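Local coordinates for protein cytochrome P450 monooxygenase (Rhodococcus sp. ECU0066, PDB 6KBH) that probably catalyses monooxygenation at a heme, drawing its electrons through FMN and a 2Fe-2S cluster carried on the same self-sufficient chain, at residues T79-V84 / A380-T385; V67-S70 / Y75-V78; M199-E204 / W233-T238. One frame throughout, in Å; residues are numbered along the deposited sequence.

How the contacts relate
Contacts 1 and 2 are neighbours in the heme part of the chain: strand 76-78 runs directly into helix 81-89, and Val84 packs on Val78 where the two contacts meet, although their centres lie about 17 Å apart. Both are largely buried. In contact 2 the backbone does most of the holding, with aromatic side chains laid along the hairpin, whereas contact 1 joins a helix start to a loop beside the heme through one hydroxyl-to-carbonyl bond and aliphatic packing. Contact 3 stands apart, its centre about 36 Å from that of contact 1, and is only partly buried. It pairs two helices through side-chain packing round one phenylalanine.

Contact 1 (T79-V84 / A380-T385); sequences TRYEDV and ASDHLT. With HEM (protoporphyrin IX containing Fe), chain C.
Tyr81 reaches from the first turn of helix 81-89 to the loop 380-385 and meets it in two ways. Its hydroxyl donates a hydrogen bond to the backbone carbonyl of Asp382, with OH to O at 2.9 Å. The acceptor lies at the ring's edge, near its plane, while the hydroxyl stands 21° out of the carbonyl plane with a C=O...donor angle of 130°, a bent approach. With CG anti to the backbone N (chi1 167°), the phenol is directed off the helix toward the loop.

The tight part lies further along, around Leu384. Its CG comes to 3.6 Å from Tyr81 CE2, and its CD1 touches both Tyr81 CD2, 3.7 Å away, and a methyl of Val84, CG2, at 3.4 Å. One leucine branch thus touches both helix residues, which sit one turn apart. Ala360 of helix 357-360 touches all three side chains, and the ring of His366 stacks on that of Tyr81.

The Asp382 end is looser. There CB sits 3.3 Å from Tyr81 OH, but the carboxylate stays farther off and gives the contact little more. Asp382 is partly exposed and Glu82 exposed, so this margin lies toward solvent, whereas Leu384 and Val84 are buried. Asn361 and Asn357 fix the Leu384 backbone at its N and O, and the next residue, Thr385, brings CG2 to 3.6 Å from the heme methyl CMB.

The helix that follows the first beta hairpin is thereby tied to the run of chain leading into the heme-binding loop, where Cys393 is the axial iron ligand, an arrangement belonging to the cytochrome P450 fold.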
loop_
_atom_site.group_PDB
_atom_site.type_symbol
_atom_site.label_atom_id
_atom_site.label_comp_id
_atom_site.label_asym_id
_atom_site.label_seq_id
_atom_site.Cartn_x
_atom_site.Cartn_y
_atom_site.Cartn_z
ATOM N N THR A 79 -24.749 -1.599 2.097
ATOM C CA THR A 79 -24.132 -1.784 3.395
ATOM C C THR A 79 -22.965 -2.765 3.402
ATOM O O THR A 79 -22.012 -2.531 4.150
ATOM C CB THR A 79 -25.225 -2.203 4.390
ATOM O OG1 THR A 79 -25.963 -1.038 4.791
ATOM C CG2 THR A 79 -24.683 -2.885 5.599
ATOM N N ARG A 80 -22.947 -3.777 2.530
ATOM C CA ARG A 80 -21.921 -4.813 2.581
ATOM C C ARG A 80 -20.819 -4.588 1.539
ATOM O O ARG A 80 -21.042 -4.001 0.478
ATOM C CB ARG A 80 -22.565 -6.193 2.411
ATOM C CG ARG A 80 -23.524 -6.500 3.554
ATOM C CD ARG A 80 -23.702 -7.978 3.848
ATOM N NE ARG A 80 -24.614 -8.629 2.917
ATOM C CZ ARG A 80 -25.418 -9.633 3.248
ATOM N NH1 ARG A 80 -25.434 -10.091 4.493
ATOM N NH2 ARG A 80 -26.215 -10.172 2.338
ATOM N N TYR A 81 -19.622 -5.092 1.856
ATOM C CA TYR A 81 -18.390 -4.667 1.191
ATOM C C TYR A 81 -18.309 -5.147 -0.257
ATOM O O TYR A 81 -17.877 -4.390 -1.137
ATOM C CB TYR A 81 -17.193 -5.149 2.017
ATOM C CG TYR A 81 -15.826 -5.071 1.364
ATOM C CD1 TYR A 81 -15.367 -6.085 0.536
ATOM C CD2 TYR A 81 -14.968 -4.008 1.633
ATOM C CE1 TYR A 81 -14.126 -6.026 -0.042
ATOM C CE2 TYR A 81 -13.716 -3.944 1.055
ATOM C CZ TYR A 81 -13.301 -4.959 0.222
ATOM O OH TYR A 81 -12.059 -4.915 -0.360
ATOM N N GLU A 82 -18.705 -6.394 -0.527
ATOM C CA GLU A 82 -18.789 -6.843 -1.915
ATOM C C GLU A 82 -19.696 -5.919 -2.724
ATOM O O GLU A 82 -19.378 -5.563 -3.864
ATOM C CB GLU A 82 -19.312 -8.282 -1.988
ATOM C CG GLU A 82 -18.335 -9.433 -1.651
ATOM C CD GLU A 82 -16.901 -9.215 -2.123
ATOM O OE1 GLU A 82 -16.590 -9.576 -3.279
ATOM O OE2 GLU A 82 -16.077 -8.698 -1.338
ATOM N N ASP A 83 -20.819 -5.502 -2.132
ATOM C CA ASP A 83 -21.822 -4.744 -2.877
ATOM C C ASP A 83 -21.342 -3.334 -3.199
ATOM O O ASP A 83 -21.492 -2.867 -4.334
ATOM C CB ASP A 83 -23.135 -4.698 -2.092
ATOM C CG ASP A 83 -23.966 -5.957 -2.266
ATOM O OD1 ASP A 83 -23.804 -6.644 -3.297
ATOM O OD2 ASP A 83 -24.783 -6.257 -1.370
ATOM N N VAL A 84 -20.780 -2.624 -2.215
ATOM C CA VAL A 84 -20.362 -1.252 -2.494
ATOM C C VAL A 84 -19.100 -1.237 -3.346
ATOM O O VAL A 84 -18.864 -0.280 -4.093
ATOM C CB VAL A 84 -20.184 -0.435 -1.197
ATOM C CG1 VAL A 84 -21.314 -0.706 -0.225
ATOM C CG2 VAL A 84 -18.860 -0.716 -0.556
ATOM N N ALA A 380 -5.658 -4.705 5.722
ATOM C CA ALA A 380 -6.116 -3.324 5.836
ATOM C C ALA A 380 -6.220 -2.652 4.474
ATOM O O ALA A 380 -7.168 -1.904 4.216
ATOM C CB ALA A 380 -5.182 -2.539 6.754
ATOM N N SER A 381 -5.275 -2.946 3.575
ATOM C CA SER A 381 -5.183 -2.269 2.284
ATOM C C SER A 381 -6.464 -2.370 1.461
ATOM O O SER A 381 -6.636 -1.591 0.517
ATOM C CB SER A 381 -3.995 -2.841 1.493
ATOM O OG SER A 381 -3.900 -2.306 0.181
ATOM N N ASP A 382 -7.373 -3.292 1.801
ATOM C CA ASP A 382 -8.602 -3.488 1.035
ATOM C C ASP A 382 -9.720 -2.531 1.416
ATOM O O ASP A 382 -10.810 -2.632 0.841
ATOM C CB ASP A 382 -9.139 -4.916 1.196
ATOM C CG ASP A 382 -8.118 -5.973 0.882
ATOM O OD1 ASP A 382 -7.150 -6.110 1.656
ATOM O OD2 ASP A 382 -8.303 -6.689 -0.124
ATOM N N HIS A 383 -9.502 -1.626 2.368
ATOM C CA HIS A 383 -10.571 -0.721 2.765
ATOM C C HIS A 383 -10.971 0.173 1.600
ATOM O O HIS A 383 -10.176 0.459 0.701
ATOM C CB HIS A 383 -10.149 0.134 3.957
ATOM C CG HIS A 383 -8.985 1.033 3.678
ATOM N ND1 HIS A 383 -9.104 2.208 2.970
ATOM C CD2 HIS A 383 -7.679 0.933 4.022
ATOM C CE1 HIS A 383 -7.922 2.790 2.883
ATOM N NE2 HIS A 383 -7.039 2.035 3.512
ATOM N N LEU A 384 -12.224 0.617 1.623
ATOM C CA LEU A 384 -12.774 1.445 0.560
ATOM C C LEU A 384 -12.838 2.915 0.952
ATOM O O LEU A 384 -13.596 3.679 0.348
ATOM C CB LEU A 384 -14.152 0.923 0.161
ATOM C CG LEU A 384 -14.111 -0.586 -0.093
ATOM C CD1 LEU A 384 -15.453 -1.112 -0.537
ATOM C CD2 LEU A 384 -13.038 -0.933 -1.118
ATOM N N THR A 385 -12.041 3.325 1.942
ATOM C CA THR A 385 -12.011 4.720 2.365
ATOM C C THR A 385 -11.543 5.647 1.245
ATOM O O THR A 385 -11.895 6.832 1.232
ATOM C CB THR A 385 -11.113 4.857 3.598
ATOM O OG1 THR A 385 -11.569 3.959 4.618
ATOM C CG2 THR A 385 -11.131 6.273 4.143
HETATM C CHA HEM C . -11.895 10.954 -5.339
HETATM C CHB HEM C . -11.587 9.765 -0.446
HETATM C CHC HEM C . -7.299 12.822 0.083
HETATM C CHD HEM C . -7.634 13.975 -4.771
HETATM C C1A HEM C . -11.974 10.493 -3.951
HETATM C C2A HEM C . -13.111 9.590 -3.742
HETATM C C3A HEM C . -13.025 9.256 -2.389
HETATM C C4A HEM C . -11.835 10.000 -1.899
HETATM C CMA HEM C . -13.941 8.353 -1.623
HETATM C CAA HEM C . -14.123 9.101 -4.733
HETATM C CBA HEM C . -13.933 7.684 -5.175
HETATM C CGA HEM C . -14.730 7.159 -6.321
HETATM O O1A HEM C . -15.710 7.918 -6.537
HETATM O O2A HEM C . -14.201 6.098 -6.754
HETATM C C1B HEM C . -10.421 10.466 0.178
HETATM C C2B HEM C . -10.005 10.341 1.650
HETATM C C3B HEM C . -8.661 11.297 1.807
HETATM C C4B HEM C . -8.427 11.889 0.430
HETATM C CMB HEM C . -10.678 9.534 2.707
HETATM C CAB HEM C . -7.855 11.551 3.034
HETATM C CBB HEM C . -7.359 10.376 3.803
HETATM C C1C HEM C . -7.262 13.262 -1.341
HETATM C C2C HEM C . -6.148 14.152 -1.536
HETATM C C3C HEM C . -6.219 14.490 -2.869
HETATM C C4C HEM C . -7.380 13.755 -3.350
HETATM C CMC HEM C . -5.142 14.603 -0.529
HETATM C CAC HEM C . -5.281 15.385 -3.619
HETATM C CBC HEM C . -5.710 16.740 -4.053
HETATM C C1D HEM C . -8.822 13.200 -5.153
HETATM C C2D HEM C . -9.162 13.363 -6.605
HETATM C C3D HEM C . -10.502 12.417 -6.791
HETATM C C4D HEM C . -10.726 11.852 -5.417
HETATM C CMD HEM C . -8.443 14.192 -7.610
HETATM C CAD HEM C . -11.275 12.184 -8.040
HETATM C CBD HEM C . -10.667 11.215 -9.001
HETATM C CGD HEM C . -11.564 10.632 -10.031
HETATM O O1D HEM C . -12.748 10.804 -9.655
HETATM O O2D HEM C . -10.897 10.126 -10.969
HETATM N NA HEM C . -11.176 10.765 -2.833
HETATM N NB HEM C . -9.445 11.329 -0.570
HETATM N NC HEM C . -8.038 13.000 -2.447
HETATM N ND HEM C . -9.695 12.252 -4.324
HETATM FE FE HEM C . -9.654 11.904 -2.377
#

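Contact 2 (V67-S70 / Y75-V78); sequences VFYS and YWVV
Phe68 O accepts a hydrogen bond from the backbone N of Val77, N to O at 2.7 Å, and also receives the CA-H of Trp76, with CA 3.3 Å away. The return bond, Phe68 N to Val77 O at 3.1 Å, completes the hydrogen-bonded pair, and Val67 CA leans on that same Val77 oxygen. Ser70 N to Tyr75 O adds a third bond nearer the turn. This is an antiparallel beta hairpin, its strands at 160°, forming the edge of the mixed sheet of the P450 domain; strand 76-78 passes the sheet on to strand 352-355. On one face Phe68 and Val77 lie side by side: Val77 CB sits over the phenyl face, 3.7 Å from its centroid. That ring is brought over its neighbour by a chi1 of 61°, with CG between the backbone N and the carbonyl carbon. Phe43 meets the same ring edge-to-face. On the other face Tyr69 turns an edge toward the five-membered ring of Trp76 in a tilted edge-to-face pair, with planes at 58°. Tyr69 CB also covers the indole's six-membered ring, 3.9 Å from its centroid, and CD1 stands 3.7 Å from Trp76 CE2.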
loop_
_atom_site.group_PDB
_atom_site.type_symbol
_atom_site.label_atom_id
_atom_site.label_comp_id
_atom_site.label_asym_id
_atom_site.label_seq_id
_atom_site.Cartn_x
_atom_site.Cartn_y
_atom_site.Cartn_z
ATOM N N VAL A 67 -29.437 -4.053 1.665
ATOM C CA VAL A 67 -29.850 -2.961 0.788
ATOM C C VAL A 67 -31.267 -2.559 1.166
ATOM O O VAL A 67 -32.171 -3.400 1.182
ATOM C CB VAL A 67 -29.788 -3.362 -0.699
ATOM C CG1 VAL A 67 -30.337 -2.248 -1.582
ATOM C CG2 VAL A 67 -28.372 -3.711 -1.098
ATOM N N PHE A 68 -31.469 -1.280 1.464
ATOM C CA PHE A 68 -32.798 -0.828 1.843
ATOM C C PHE A 68 -33.016 0.603 1.379
ATOM O O PHE A 68 -32.069 1.349 1.108
ATOM C CB PHE A 68 -33.028 -0.941 3.358
ATOM C CG PHE A 68 -32.081 -0.119 4.197
ATOM C CD1 PHE A 68 -30.875 -0.650 4.630
ATOM C CD2 PHE A 68 -32.410 1.174 4.578
ATOM C CE1 PHE A 68 -30.011 0.095 5.415
ATOM C CE2 PHE A 68 -31.548 1.924 5.361
ATOM C CZ PHE A 68 -30.344 1.380 5.780
ATOM N N TYR A 69 -34.291 0.968 1.282
ATOM C CA TYR A 69 -34.681 2.342 1.023
ATOM C C TYR A 69 -34.846 3.081 2.343
ATOM O O TYR A 69 -35.414 2.549 3.301
ATOM C CB TYR A 69 -35.979 2.406 0.219
ATOM C CG TYR A 69 -36.401 3.819 -0.077
ATOM C CD1 TYR A 69 -35.685 4.599 -0.975
ATOM C CD2 TYR A 69 -37.502 4.387 0.554
ATOM C CE1 TYR A 69 -36.055 5.902 -1.246
ATOM C CE2 TYR A 69 -37.881 5.690 0.289
ATOM C CZ TYR A 69 -37.153 6.441 -0.613
ATOM O OH TYR A 69 -37.519 7.737 -0.885
ATOM N N SER A 70 -34.336 4.307 2.390
ATOM C CA SER A 70 -34.395 5.129 3.587
ATOM C C SER A 70 -35.430 6.223 3.386
ATOM O O SER A 70 -35.321 6.980 2.413
ATOM C CB SER A 70 -33.023 5.731 3.889
ATOM O OG SER A 70 -33.100 6.722 4.898
ATOM N N TYR A 75 -32.274 8.292 -0.407
ATOM C CA TYR A 75 -31.468 7.325 -1.137
ATOM C C TYR A 75 -31.752 5.896 -0.702
ATOM O O TYR A 75 -32.331 5.635 0.356
ATOM C CB TYR A 75 -29.964 7.576 -0.955
ATOM C CG TYR A 75 -29.413 8.901 -1.446
ATOM C CD1 TYR A 75 -30.241 9.979 -1.744
ATOM C CD2 TYR A 75 -28.048 9.065 -1.613
ATOM C CE1 TYR A 75 -29.719 11.181 -2.187
ATOM C CE2 TYR A 75 -27.523 10.252 -2.059
ATOM C CZ TYR A 75 -28.356 11.310 -2.344
ATOM O OH TYR A 75 -27.815 12.492 -2.788
ATOM N N TRP A 76 -31.303 4.970 -1.541
ATOM C CA TRP A 76 -31.159 3.570 -1.177
ATOM C C TRP A 76 -29.790 3.368 -0.542
ATOM O O TRP A 76 -28.794 3.930 -1.002
ATOM C CB TRP A 76 -31.315 2.686 -2.415
ATOM C CG TRP A 76 -32.611 2.918 -3.124
ATOM C CD1 TRP A 76 -32.963 4.018 -3.857
ATOM C CD2 TRP A 76 -33.734 2.035 -3.163
ATOM N NE1 TRP A 76 -34.237 3.872 -4.347
ATOM C CE2 TRP A 76 -34.733 2.663 -3.936
ATOM C CE3 TRP A 76 -33.995 0.775 -2.616
ATOM C CZ2 TRP A 76 -35.970 2.072 -4.179
ATOM C CZ3 TRP A 76 -35.225 0.189 -2.858
ATOM C CH2 TRP A 76 -36.198 0.838 -3.634
ATOM N N VAL A 77 -29.745 2.575 0.525
ATOM C CA VAL A 77 -28.544 2.400 1.333
ATOM C C VAL A 77 -27.950 1.030 1.042
ATOM O O VAL A 77 -28.670 0.023 1.026
ATOM C CB VAL A 77 -28.845 2.558 2.832
ATOM C CG1 VAL A 77 -27.558 2.534 3.641
ATOM C CG2 VAL A 77 -29.607 3.842 3.081
ATOM N N VAL A 78 -26.637 0.996 0.816
ATOM C CA VAL A 78 -25.907 -0.223 0.489
ATOM C C VAL A 78 -24.811 -0.405 1.525
ATOM O O VAL A 78 -24.030 0.516 1.787
ATOM C CB VAL A 78 -25.329 -0.178 -0.934
ATOM C CG1 VAL A 78 -24.593 -1.474 -1.253
ATOM C CG2 VAL A 78 -26.445 0.065 -1.933
#

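Contact 3 (M199-E204 / W233-T238)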
loop_
_atom_site.group_PDB
_atom_site.type_symbol
_atom_site.label_atom_id
_atom_site.label_comp_id
_atom_site.label_asym_id
_atom_site.label_seq_id
_atom_site.Cartn_x
_atom_site.Cartn_y
_atom_site.Cartn_z
ATOM N N MET A 199 -0.590 32.004 -0.960
ATOM C CA MET A 199 -1.226 30.897 -0.261
ATOM C C MET A 199 -2.106 31.383 0.881
ATOM O O MET A 199 -3.246 30.929 1.017
ATOM C CB MET A 199 -0.163 29.926 0.245
ATOM C CG MET A 199 0.611 29.242 -0.876
ATOM S SD MET A 199 1.382 27.696 -0.368
ATOM C CE MET A 199 2.417 28.278 0.972
ATOM N N ASP A 200 -1.621 32.345 1.673
ATOM C CA ASP A 200 -2.328 32.703 2.899
ATOM C C ASP A 200 -3.747 33.202 2.646
ATOM O O ASP A 200 -4.606 33.046 3.520
ATOM C CB ASP A 200 -1.548 33.741 3.696
ATOM C CG ASP A 200 -0.458 33.117 4.530
ATOM O OD1 ASP A 200 -0.486 31.874 4.691
ATOM O OD2 ASP A 200 0.421 33.856 5.016
ATOM N N THR A 201 -4.042 33.805 1.488
ATOM C CA THR A 201 -5.439 34.193 1.297
ATOM C C THR A 201 -6.271 32.998 0.855
ATOM O O THR A 201 -7.392 32.800 1.339
ATOM C CB THR A 201 -5.598 35.337 0.296
ATOM O OG1 THR A 201 -4.852 36.461 0.755
ATOM C CG2 THR A 201 -7.091 35.764 0.238
ATOM N N LEU A 202 -5.735 32.182 -0.060
ATOM C CA LEU A 202 -6.493 31.016 -0.494
ATOM C C LEU A 202 -6.913 30.164 0.695
ATOM O O LEU A 202 -7.981 29.541 0.665
ATOM C CB LEU A 202 -5.690 30.172 -1.488
ATOM C CG LEU A 202 -5.406 30.766 -2.871
ATOM C CD1 LEU A 202 -4.617 29.783 -3.737
ATOM C CD2 LEU A 202 -6.694 31.184 -3.560
ATOM N N ARG A 203 -6.116 30.166 1.767
ATOM C CA ARG A 203 -6.500 29.466 2.989
ATOM C C ARG A 203 -7.589 30.218 3.743
ATOM O O ARG A 203 -8.516 29.601 4.280
ATOM C CB ARG A 203 -5.287 29.276 3.889
ATOM C CG ARG A 203 -4.018 28.986 3.143
ATOM C CD ARG A 203 -2.790 29.272 3.978
ATOM N NE ARG A 203 -2.620 28.269 5.021
ATOM C CZ ARG A 203 -3.114 28.374 6.249
ATOM N NH1 ARG A 203 -3.797 29.454 6.608
ATOM N NH2 ARG A 203 -2.912 27.402 7.127
ATOM N N GLU A 204 -7.476 31.548 3.822
ATOM C CA GLU A 204 -8.539 32.347 4.421
ATOM C C GLU A 204 -9.880 32.016 3.779
ATOM O O GLU A 204 -10.910 31.950 4.460
ATOM C CB GLU A 204 -8.207 33.835 4.267
ATOM C CG GLU A 204 -8.862 34.793 5.268
ATOM C CD GLU A 204 -10.311 35.121 4.941
ATOM O OE1 GLU A 204 -10.524 36.053 4.140
ATOM O OE2 GLU A 204 -11.234 34.464 5.476
ATOM N N TRP A 233 -13.022 31.647 -5.905
ATOM C CA TRP A 233 -13.050 31.288 -7.322
ATOM C C TRP A 233 -12.340 32.326 -8.180
ATOM O O TRP A 233 -11.595 31.972 -9.102
ATOM C CB TRP A 233 -14.490 31.117 -7.786
ATOM C CG TRP A 233 -14.646 31.000 -9.270
ATOM C CD1 TRP A 233 -14.986 31.995 -10.136
ATOM C CD2 TRP A 233 -14.486 29.816 -10.061
ATOM N NE1 TRP A 233 -15.042 31.509 -11.418
ATOM C CE2 TRP A 233 -14.741 30.173 -11.400
ATOM C CE3 TRP A 233 -14.151 28.491 -9.769
ATOM C CZ2 TRP A 233 -14.670 29.255 -12.444
ATOM C CZ3 TRP A 233 -14.082 27.579 -10.806
ATOM C CH2 TRP A 233 -14.340 27.966 -12.128
ATOM N N GLN A 234 -12.568 33.613 -7.909
ATOM C CA GLN A 234 -11.974 34.645 -8.748
ATOM C C GLN A 234 -10.552 34.993 -8.340
ATOM O O GLN A 234 -9.744 35.342 -9.207
ATOM C CB GLN A 234 -12.852 35.906 -8.761
ATOM C CG GLN A 234 -12.749 36.810 -7.547
ATOM C CD GLN A 234 -13.516 38.111 -7.741
ATOM O OE1 GLN A 234 -14.076 38.357 -8.810
ATOM N NE2 GLN A 234 -13.549 38.944 -6.706
ATOM N N PHE A 235 -10.211 34.895 -7.053
ATOM C CA PHE A 235 -8.808 35.025 -6.682
ATOM C C PHE A 235 -7.989 33.880 -7.282
ATOM O O PHE A 235 -6.923 34.104 -7.879
ATOM C CB PHE A 235 -8.675 35.102 -5.158
ATOM C CG PHE A 235 -7.269 35.368 -4.676
ATOM C CD1 PHE A 235 -6.218 35.490 -5.575
ATOM C CD2 PHE A 235 -7.004 35.499 -3.307
ATOM C CE1 PHE A 235 -4.941 35.715 -5.132
ATOM C CE2 PHE A 235 -5.732 35.742 -2.850
ATOM C CZ PHE A 235 -4.687 35.841 -3.781
ATOM N N ALA A 236 -8.492 32.651 -7.194
ATOM C CA ALA A 236 -7.763 31.577 -7.854
ATOM C C ALA A 236 -7.698 31.792 -9.360
ATOM O O ALA A 236 -6.827 31.213 -10.016
ATOM C CB ALA A 236 -8.383 30.220 -7.527
ATOM N N GLY A 237 -8.573 32.634 -9.916
ATOM C CA GLY A 237 -8.487 32.948 -11.334
ATOM C C GLY A 237 -7.256 33.765 -11.679
ATOM O O GLY A 237 -6.607 33.525 -12.702
ATOM N N THR A 238 -6.921 34.746 -10.837
ATOM C CA THR A 238 -5.687 35.500 -11.029
ATOM C C THR A 238 -4.468 34.615 -10.819
ATOM O O THR A 238 -3.494 34.697 -11.578
ATOM C CB THR A 238 -5.641 36.688 -10.070
ATOM O OG1 THR A 238 -5.212 36.240 -8.778
ATOM C CG2 THR A 238 -7.016 37.330 -9.947
#
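Phe235 projects from helix 219-242 toward helix 199-204, where Thr201 and Leu202 receive it from different directions. The two helices run antiparallel, their short segments at 161° with axes 10.4 Å apart, and by their place in the chain they are consistent with the F and G helices of the P450 fold. Across that spacing Phe235 carries the largest share of the contact. A chi1 of -175° sets its ring opposite the backbone N, swung out toward the partner helix.

Thr201 and the phenyl cross at about a right angle: the threonine comes to the ring's edge, near its plane, on the CD2-CE2 side, although the modelled spacing there is too short to be trusted in detail. Leu202 instead takes a face. Its CD2 stands 4.3 Å above the ring plane, displaced from the ring centre, and the same methyl lies 4.4 Å from Ala236 CB, so Phe235 and Ala236, neighbours on the longer helix, share it.

Leu202 and Ala236 are buried, while Thr201 and Phe235 are partly exposed, which puts the aromatic at the outer margin of the pair. Ala236 also touches Met276 of helix 269-281. One turn on from the phenyl, Thr238 OG1 donates to Phe235 O at 2.9 Å, in the carbonyl plane and on a lone pair.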